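PDB 6FPC: PRO-PRO endopeptidase from Paenibacillus alvei, which is a secreted zinc-dependent metalloprotease that cleaves peptide bonds between two prolines in a cell surface protein and may thereby regulate bacterial adhesion. Local coordinates for residues A[38-43]-A[119-124]. Residues are numbered along the deposited sequence; the frame is centred on the assembly and turned at random.
Sequences LDALYS and RLVLNE
The backbones of helix 35-43 and the C-terminal part of helix 108-121 come nearest at A40 and V121, whose CA atoms lie 6.3 Å apart, at a point where the second helix widens into a pi-type turn over residues 119-121. V121 carries its side of the contact, and its two methyls divide the work. With CG1 anti to the backbone N (chi1 175°), the isopropyl group straddles the methyl of A40: CB of A40 lies 3.7 Å from CG1 of V121 and 3.8 Å from CG2. CG2 of V121 also rests against the backbone one residue on, 3.8 Å from the amide N of L41. The short side chain of A40 is consistent with this close approach.

L41 closes the contact from the flank. Its side chain crosses that of V121 at about a right angle, bringing CD2 of L41 to 3.9 Å from CG2 of V121. The same leucine packs on T113, A116 and V117, so its contacts run over about two turns of helix 108-121, and it forms the buried part of an otherwise partly exposed patch. No hydrogen bond joins the segments. Beside the patch, the OG of S43 donates to the carbonyl O of A40 (2.7 Å), three residues earlier. A weak hydrogen bond from NZ of K44 to the carbonyl O of L120 adds a polar link nearby.

Helix 108-121 bears the HExxH zinc-binding motif of this M34 metallopeptidase, and the side chain of H115 is about 9 Å from that of L41; the contact is apolar and joins helix 35-43, in the N-terminal part of the chain, to the C-terminal end of the active-site helix.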
loop_
_atom_site.group_PDB
_atom_site.type_symbol
_atom_site.label_atom_id
_atom_site.label_comp_id
_atom_site.label_asym_id
_atom_site.label_seq_id
_atom_site.Cartn_x
_atom_site.Cartn_y
_atom_site.Cartn_z
ATOM N N LEU A 38 4.235 10.336 7.445
ATOM C CA LEU A 38 4.410 9.255 8.432
ATOM C C LEU A 38 3.995 9.734 9.845
ATOM O O LEU A 38 3.296 9.005 10.560
ATOM C CB LEU A 38 5.851 8.710 8.419
ATOM C CG LEU A 38 6.298 7.995 7.125
ATOM C CD1 LEU A 38 7.824 7.824 7.083
ATOM C CD2 LEU A 38 5.603 6.647 6.962
ATOM N N ASP A 39 4.363 10.975 10.200
ATOM C CA ASP A 39 4.014 11.623 11.478
ATOM C C ASP A 39 2.494 11.691 11.633
ATOM O O ASP A 39 1.939 11.278 12.664
ATOM C CB ASP A 39 4.621 13.037 11.552
ATOM C CG ASP A 39 6.127 13.098 11.773
ATOM O OD1 ASP A 39 6.690 14.215 11.719
ATOM O OD2 ASP A 39 6.746 12.029 12.002
ATOM N N ALA A 40 1.820 12.166 10.570
ATOM C CA ALA A 40 0.373 12.286 10.507
ATOM C C ALA A 40 -0.282 10.913 10.665
ATOM O O ALA A 40 -1.244 10.796 11.420
ATOM C CB ALA A 40 -0.033 12.935 9.194
ATOM N N LEU A 41 0.273 9.859 10.024
ATOM C CA LEU A 41 -0.255 8.494 10.179
ATOM C C LEU A 41 -0.240 8.067 11.647
ATOM O O LEU A 41 -1.253 7.583 12.160
ATOM C CB LEU A 41 0.570 7.489 9.365
ATOM C CG LEU A 41 0.204 7.310 7.920
ATOM C CD1 LEU A 41 1.207 6.382 7.263
ATOM C CD2 LEU A 41 -1.246 6.782 7.764
ATOM N N TYR A 42 0.909 8.255 12.317
ATOM C CA TYR A 42 1.064 7.913 13.724
ATOM C C TYR A 42 0.071 8.665 14.620
ATOM O O TYR A 42 -0.451 8.059 15.550
ATOM C CB TYR A 42 2.503 8.159 14.208
ATOM C CG TYR A 42 2.754 7.586 15.585
ATOM C CD1 TYR A 42 3.054 6.237 15.755
ATOM C CD2 TYR A 42 2.647 8.381 16.725
ATOM C CE1 TYR A 42 3.296 5.703 17.019
ATOM C CE2 TYR A 42 2.860 7.851 17.999
ATOM C CZ TYR A 42 3.201 6.513 18.138
ATOM O OH TYR A 42 3.412 5.975 19.380
ATOM N N SER A 43 -0.195 9.962 14.348
ATOM C CA SER A 43 -1.143 10.744 15.156
ATOM C C SER A 43 -2.601 10.204 15.099
ATOM O O SER A 43 -3.369 10.469 16.024
ATOM C CB SER A 43 -1.103 12.226 14.777
ATOM O OG SER A 43 -1.773 12.452 13.547
ATOM N N ARG A 119 -6.968 7.554 3.161
ATOM C CA ARG A 119 -8.152 7.556 4.036
ATOM C C ARG A 119 -8.070 8.441 5.236
ATOM O O ARG A 119 -9.028 9.166 5.537
ATOM C CB ARG A 119 -8.478 6.128 4.526
ATOM C CG ARG A 119 -9.512 5.423 3.669
ATOM C CD ARG A 119 -9.655 3.981 4.093
ATOM N NE ARG A 119 -10.463 3.840 5.307
ATOM C CZ ARG A 119 -10.814 2.669 5.828
ATOM N NH1 ARG A 119 -10.441 1.534 5.242
ATOM N NH2 ARG A 119 -11.550 2.622 6.930
ATOM N N LEU A 120 -6.959 8.333 5.970
ATOM C CA LEU A 120 -6.825 8.959 7.290
ATOM C C LEU A 120 -5.996 10.214 7.377
ATOM O O LEU A 120 -6.119 10.930 8.371
ATOM C CB LEU A 120 -6.275 7.910 8.262
ATOM C CG LEU A 120 -7.035 6.570 8.291
ATOM C CD1 LEU A 120 -6.400 5.626 9.246
ATOM C CD2 LEU A 120 -8.517 6.751 8.706
ATOM N N VAL A 121 -5.179 10.497 6.368
ATOM C CA VAL A 121 -4.354 11.698 6.361
ATOM C C VAL A 121 -4.872 12.737 5.367
ATOM O O VAL A 121 -4.984 13.914 5.728
ATOM C CB VAL A 121 -2.834 11.396 6.162
ATOM C CG1 VAL A 121 -2.010 12.688 6.041
ATOM C CG2 VAL A 121 -2.292 10.515 7.294
ATOM N N LEU A 122 -5.212 12.299 4.144
ATOM C CA LEU A 122 -5.581 13.195 3.044
ATOM C C LEU A 122 -7.087 13.303 2.712
ATOM O O LEU A 122 -7.432 13.756 1.616
ATOM C CB LEU A 122 -4.776 12.780 1.784
ATOM C CG LEU A 122 -3.234 12.798 1.905
ATOM C CD1 LEU A 122 -2.582 12.184 0.674
ATOM C CD2 LEU A 122 -2.685 14.193 2.193
ATOM N N ASN A 123 -7.976 12.950 3.657
ATOM C CA ASN A 123 -9.442 13.091 3.488
ATOM C C ASN A 123 -9.949 12.435 2.212
ATOM O O ASN A 123 -10.769 13.028 1.501
ATOM C CB ASN A 123 -9.863 14.577 3.485
ATOM C CG ASN A 123 -9.314 15.402 4.614
ATOM O OD1 ASN A 123 -8.316 16.135 4.473
ATOM N ND2 ASN A 123 -9.973 15.314 5.749
ATOM N N GLU A 124 -9.417 11.244 1.888
ATOM C CA GLU A 124 -9.785 10.526 0.651
ATOM C C GLU A 124 -9.543 11.373 -0.601
ATOM O O GLU A 124 -10.431 11.545 -1.434
ATOM C CB GLU A 124 -11.222 9.993 0.701
ATOM C CG GLU A 124 -11.418 8.964 1.800
ATOM C CD GLU A 124 -12.775 8.292 1.827
ATOM O OE1 GLU A 124 -13.126 7.751 2.896
ATOM O OE2 GLU A 124 -13.481 8.281 0.790
#